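Local structure of cytochrome P450 reductase (Amycolatopsis methanolica 239, 5OGX) at residues A[195-203]-A[221-232]. The protein passes electrons from NADH through FAD and a [2Fe-2S] cluster to its cytochrome P450 partner, which O-demethylates lignin-derived aromatics such as guaiacol. Sequence-based numbering, arbitrary orientation.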
loop_
_atom_site.group_PDB
_atom_site.type_symbol
_atom_site.label_atom_id
_atom_site.label_comp_id
_atom_site.label_asym_id
_atom_site.label_seq_id
_atom_site.Cartn_x
_atom_site.Cartn_y
_atom_site.Cartn_z
ATOM N N GLY A 195 -3.747 0.881 -5.306
ATOM C CA GLY A 195 -2.890 1.688 -4.457
ATOM C C GLY A 195 -1.969 2.625 -5.230
ATOM O O GLY A 195 -1.666 2.428 -6.407
ATOM N N ASP A 196 -1.507 3.663 -4.517
ATOM C CA ASP A 196 -0.658 4.713 -5.063
ATOM C C ASP A 196 0.723 4.768 -4.417
ATOM O O ASP A 196 1.478 5.714 -4.671
ATOM C CB ASP A 196 -1.318 6.081 -4.871
ATOM C CG ASP A 196 -2.474 6.293 -5.780
ATOM O OD1 ASP A 196 -2.502 5.639 -6.851
ATOM O OD2 ASP A 196 -3.336 7.133 -5.416
ATOM N N PHE A 197 1.069 3.801 -3.577
ATOM C CA PHE A 197 2.321 3.850 -2.821
ATOM C C PHE A 197 3.441 3.249 -3.668
ATOM O O PHE A 197 3.894 2.127 -3.443
ATOM C CB PHE A 197 2.139 3.093 -1.506
ATOM C CG PHE A 197 3.269 3.263 -0.510
ATOM C CD1 PHE A 197 3.604 4.511 0.006
ATOM C CD2 PHE A 197 3.924 2.145 -0.026
ATOM C CE1 PHE A 197 4.610 4.643 0.970
ATOM C CE2 PHE A 197 4.936 2.260 0.930
ATOM C CZ PHE A 197 5.278 3.514 1.428
ATOM N N HIS A 198 3.900 4.012 -4.663
ATOM C CA HIS A 198 4.920 3.486 -5.567
ATOM C C HIS A 198 5.765 4.632 -6.100
ATOM O O HIS A 198 5.403 5.798 -5.975
ATOM C CB HIS A 198 4.290 2.678 -6.712
ATOM C CG HIS A 198 3.314 3.459 -7.540
ATOM N ND1 HIS A 198 3.714 4.384 -8.483
ATOM C CD2 HIS A 198 1.958 3.454 -7.564
ATOM C CE1 HIS A 198 2.643 4.918 -9.052
ATOM N NE2 HIS A 198 1.563 4.377 -8.510
ATOM N N LEU A 199 6.895 4.275 -6.724
ATOM C CA LEU A 199 7.804 5.264 -7.272
ATOM C C LEU A 199 7.168 6.018 -8.438
ATOM O O LEU A 199 6.338 5.471 -9.169
ATOM C CB LEU A 199 9.079 4.579 -7.774
ATOM C CG LEU A 199 9.945 3.992 -6.656
ATOM C CD1 LEU A 199 10.970 2.992 -7.193
ATOM C CD2 LEU A 199 10.648 5.118 -5.936
ATOM N N PRO A 200 7.583 7.256 -8.659
ATOM C CA PRO A 200 7.198 7.966 -9.880
ATOM C C PRO A 200 7.804 7.294 -11.099
ATOM O O PRO A 200 8.660 6.402 -10.963
ATOM C CB PRO A 200 7.780 9.371 -9.659
ATOM C CG PRO A 200 8.934 9.158 -8.768
ATOM C CD PRO A 200 8.541 8.020 -7.843
ATOM N N PRO A 201 7.371 7.664 -12.304
ATOM C CA PRO A 201 7.980 7.089 -13.503
ATOM C C PRO A 201 9.477 7.310 -13.497
ATOM O O PRO A 201 9.975 8.296 -12.921
ATOM C CB PRO A 201 7.303 7.858 -14.649
ATOM C CG PRO A 201 6.025 8.368 -14.078
ATOM C CD PRO A 201 6.294 8.622 -12.623
ATOM N N PRO A 202 10.245 6.406 -14.115
ATOM C CA PRO A 202 11.712 6.556 -14.109
ATOM C C PRO A 202 12.198 7.926 -14.553
ATOM O O PRO A 202 13.157 8.447 -13.973
ATOM C CB PRO A 202 12.171 5.455 -15.076
ATOM C CG PRO A 202 11.112 4.425 -15.001
ATOM C CD PRO A 202 9.818 5.157 -14.765
ATOM N N ASP A 203 11.538 8.533 -15.549
ATOM C CA ASP A 203 11.931 9.846 -16.051
ATOM C C ASP A 203 11.816 10.939 -15.003
ATOM O O ASP A 203 12.482 11.971 -15.131
ATOM C CB ASP A 203 11.075 10.237 -17.258
ATOM C CG ASP A 203 11.304 9.340 -18.450
ATOM O OD1 ASP A 203 12.331 8.629 -18.470
ATOM O OD2 ASP A 203 10.449 9.337 -19.362
ATOM N N PRO A 221 5.795 -3.516 1.293
ATOM C CA PRO A 221 5.914 -2.750 0.044
ATOM C C PRO A 221 7.249 -2.050 -0.058
ATOM O O PRO A 221 7.714 -1.761 -1.166
ATOM C CB PRO A 221 4.760 -1.737 0.128
ATOM C CG PRO A 221 4.596 -1.510 1.601
ATOM C CD PRO A 221 4.818 -2.891 2.212
ATOM N N LEU A 222 7.886 -1.781 1.080
ATOM C CA LEU A 222 9.176 -1.105 1.049
ATOM C C LEU A 222 10.254 -1.999 0.453
ATOM O O LEU A 222 11.220 -1.498 -0.134
ATOM C CB LEU A 222 9.555 -0.670 2.458
ATOM C CG LEU A 222 8.521 0.131 3.240
ATOM C CD1 LEU A 222 9.095 0.411 4.616
ATOM C CD2 LEU A 222 8.147 1.451 2.551
ATOM N N VAL A 223 10.096 -3.315 0.579
ATOM C CA VAL A 223 11.028 -4.236 -0.063
ATOM C C VAL A 223 10.979 -4.057 -1.573
ATOM O O VAL A 223 12.017 -3.944 -2.240
ATOM C CB VAL A 223 10.711 -5.685 0.348
ATOM C CG1 VAL A 223 11.618 -6.651 -0.421
ATOM C CG2 VAL A 223 10.849 -5.845 1.849
ATOM N N GLY A 224 9.771 -3.988 -2.138
ATOM C CA GLY A 224 9.672 -3.820 -3.579
ATOM C C GLY A 224 10.117 -2.438 -4.028
ATOM O O GLY A 224 10.790 -2.289 -5.058
ATOM N N ILE A 225 9.740 -1.409 -3.273
ATOM C CA ILE A 225 10.112 -0.043 -3.637
ATOM C C ILE A 225 11.628 0.139 -3.564
ATOM O O ILE A 225 12.242 0.720 -4.464
ATOM C CB ILE A 225 9.376 0.971 -2.742
ATOM C CG1 ILE A 225 7.880 0.983 -3.089
ATOM C CG2 ILE A 225 9.970 2.370 -2.927
ATOM C CD1 ILE A 225 7.014 1.537 -1.978
ATOM N N ALA A 226 12.248 -0.323 -2.473
ATOM C CA ALA A 226 13.694 -0.161 -2.322
ATOM C C ALA A 226 14.456 -0.891 -3.422
ATOM O O ALA A 226 15.404 -0.345 -4.003
ATOM C CB ALA A 226 14.142 -0.667 -0.950
ATOM N N ARG A 227 14.066 -2.133 -3.716
ATOM C CA ARG A 227 14.750 -2.872 -4.773
ATOM C C ARG A 227 14.568 -2.196 -6.124
ATOM O O ARG A 227 15.499 -2.153 -6.936
ATOM C CB ARG A 227 14.242 -4.310 -4.824
ATOM C CG ARG A 227 14.694 -5.164 -3.660
ATOM C CD ARG A 227 14.409 -6.634 -3.935
ATOM N NE ARG A 227 13.001 -6.989 -3.771
ATOM C CZ ARG A 227 12.420 -8.022 -4.384
ATOM N NH1 ARG A 227 11.132 -8.295 -4.174
ATOM N NH2 ARG A 227 13.127 -8.776 -5.212
ATOM N N THR A 228 13.371 -1.674 -6.391
ATOM C CA THR A 228 13.149 -0.987 -7.658
ATOM C C THR A 228 13.997 0.274 -7.756
ATOM O O THR A 228 14.586 0.554 -8.807
ATOM C CB THR A 228 11.664 -0.644 -7.813
ATOM O OG1 THR A 228 10.899 -1.862 -7.723
ATOM C CG2 THR A 228 11.422 0.036 -9.161
ATOM N N ALA A 229 14.074 1.042 -6.665
ATOM C CA ALA A 229 14.824 2.292 -6.696
ATOM C C ALA A 229 16.300 2.021 -6.903
ATOM O O ALA A 229 16.989 2.779 -7.594
ATOM C CB ALA A 229 14.609 3.064 -5.391
ATOM N N LEU A 230 16.797 0.950 -6.296
ATOM C CA LEU A 230 18.212 0.621 -6.418
ATOM C C LEU A 230 18.542 0.071 -7.798
ATOM O O LEU A 230 19.654 0.280 -8.301
ATOM C CB LEU A 230 18.593 -0.373 -5.320
ATOM C CG LEU A 230 18.697 0.226 -3.913
ATOM C CD1 LEU A 230 18.808 -0.884 -2.843
ATOM C CD2 LEU A 230 19.872 1.218 -3.805
ATOM N N ALA A 231 17.598 -0.624 -8.441
ATOM C CA ALA A 231 17.844 -1.067 -9.811
ATOM C C ALA A 231 17.980 0.127 -10.753
ATOM O O ALA A 231 18.850 0.136 -11.634
ATOM C CB ALA A 231 16.728 -2.007 -10.273
ATOM N N ARG A 232 17.148 1.156 -10.558
ATOM C CA ARG A 232 17.222 2.370 -11.368
ATOM C C ARG A 232 18.514 3.139 -11.120
ATOM O O ARG A 232 19.114 3.678 -12.060
ATOM C CB ARG A 232 16.035 3.287 -11.058
ATOM C CG ARG A 232 14.670 2.717 -11.352
ATOM C CD ARG A 232 13.607 3.690 -10.862
ATOM N NE ARG A 232 12.270 3.246 -11.246
ATOM C CZ ARG A 232 11.184 3.994 -11.108
ATOM N NH1 ARG A 232 11.294 5.212 -10.592
ATOM N NH2 ARG A 232 9.999 3.520 -11.494
#
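The linker that leaves the last strand of the FAD-binding barrel and enters the NAD-binding domain runs along the first helix of that Rossmann-like domain, where F197, L199 and P200 meet P221, I225 and R232. It illustrates how an interdomain connection can be anchored by apolar packing along a helix and by a two-pronged arginine hydrogen bond at its C-terminal end. With CG anti to the backbone N (chi1 -170°), the ring of F197 is carried toward the helix, and its CE2 lies 3.6 Å from I225 CD1, with P221 CG and L222 CD2 at the ring edge. P221, at the other end from R232, lies near the bound FAD. Two residues on in the linker, L199 sets CD1 against the next turn of the helix, 3.6 Å from T228 CG2 and 4.1 Å from A229 CB. R232, extended from CG to NE, then reaches back to the linker: NH1 (2.9 Å) and NH2 (3.2 Å) both grip P200 O end-on, the carbonyl oxygen lying close to the guanidinium plane. The NH1 bond is the straighter, 154° against 137°. L199 CD1 sits over the centre of one guanidinium face and P202 CG lies 3.7 Å above the other, so the group is sandwiched between them, which with the two bonds to P200 O should restrict its rotation. D205 adds a salt bridge to NH1. With an alanine at R232 both donors to P200 O and the charge facing D205 are gone, and the linker is likely to be held less firmly here, with a gap between L199 and P202. I225 and A229 pack on strand 210-215, while W302 and C304 of strand 300-305 touch L199 and F197 respectively.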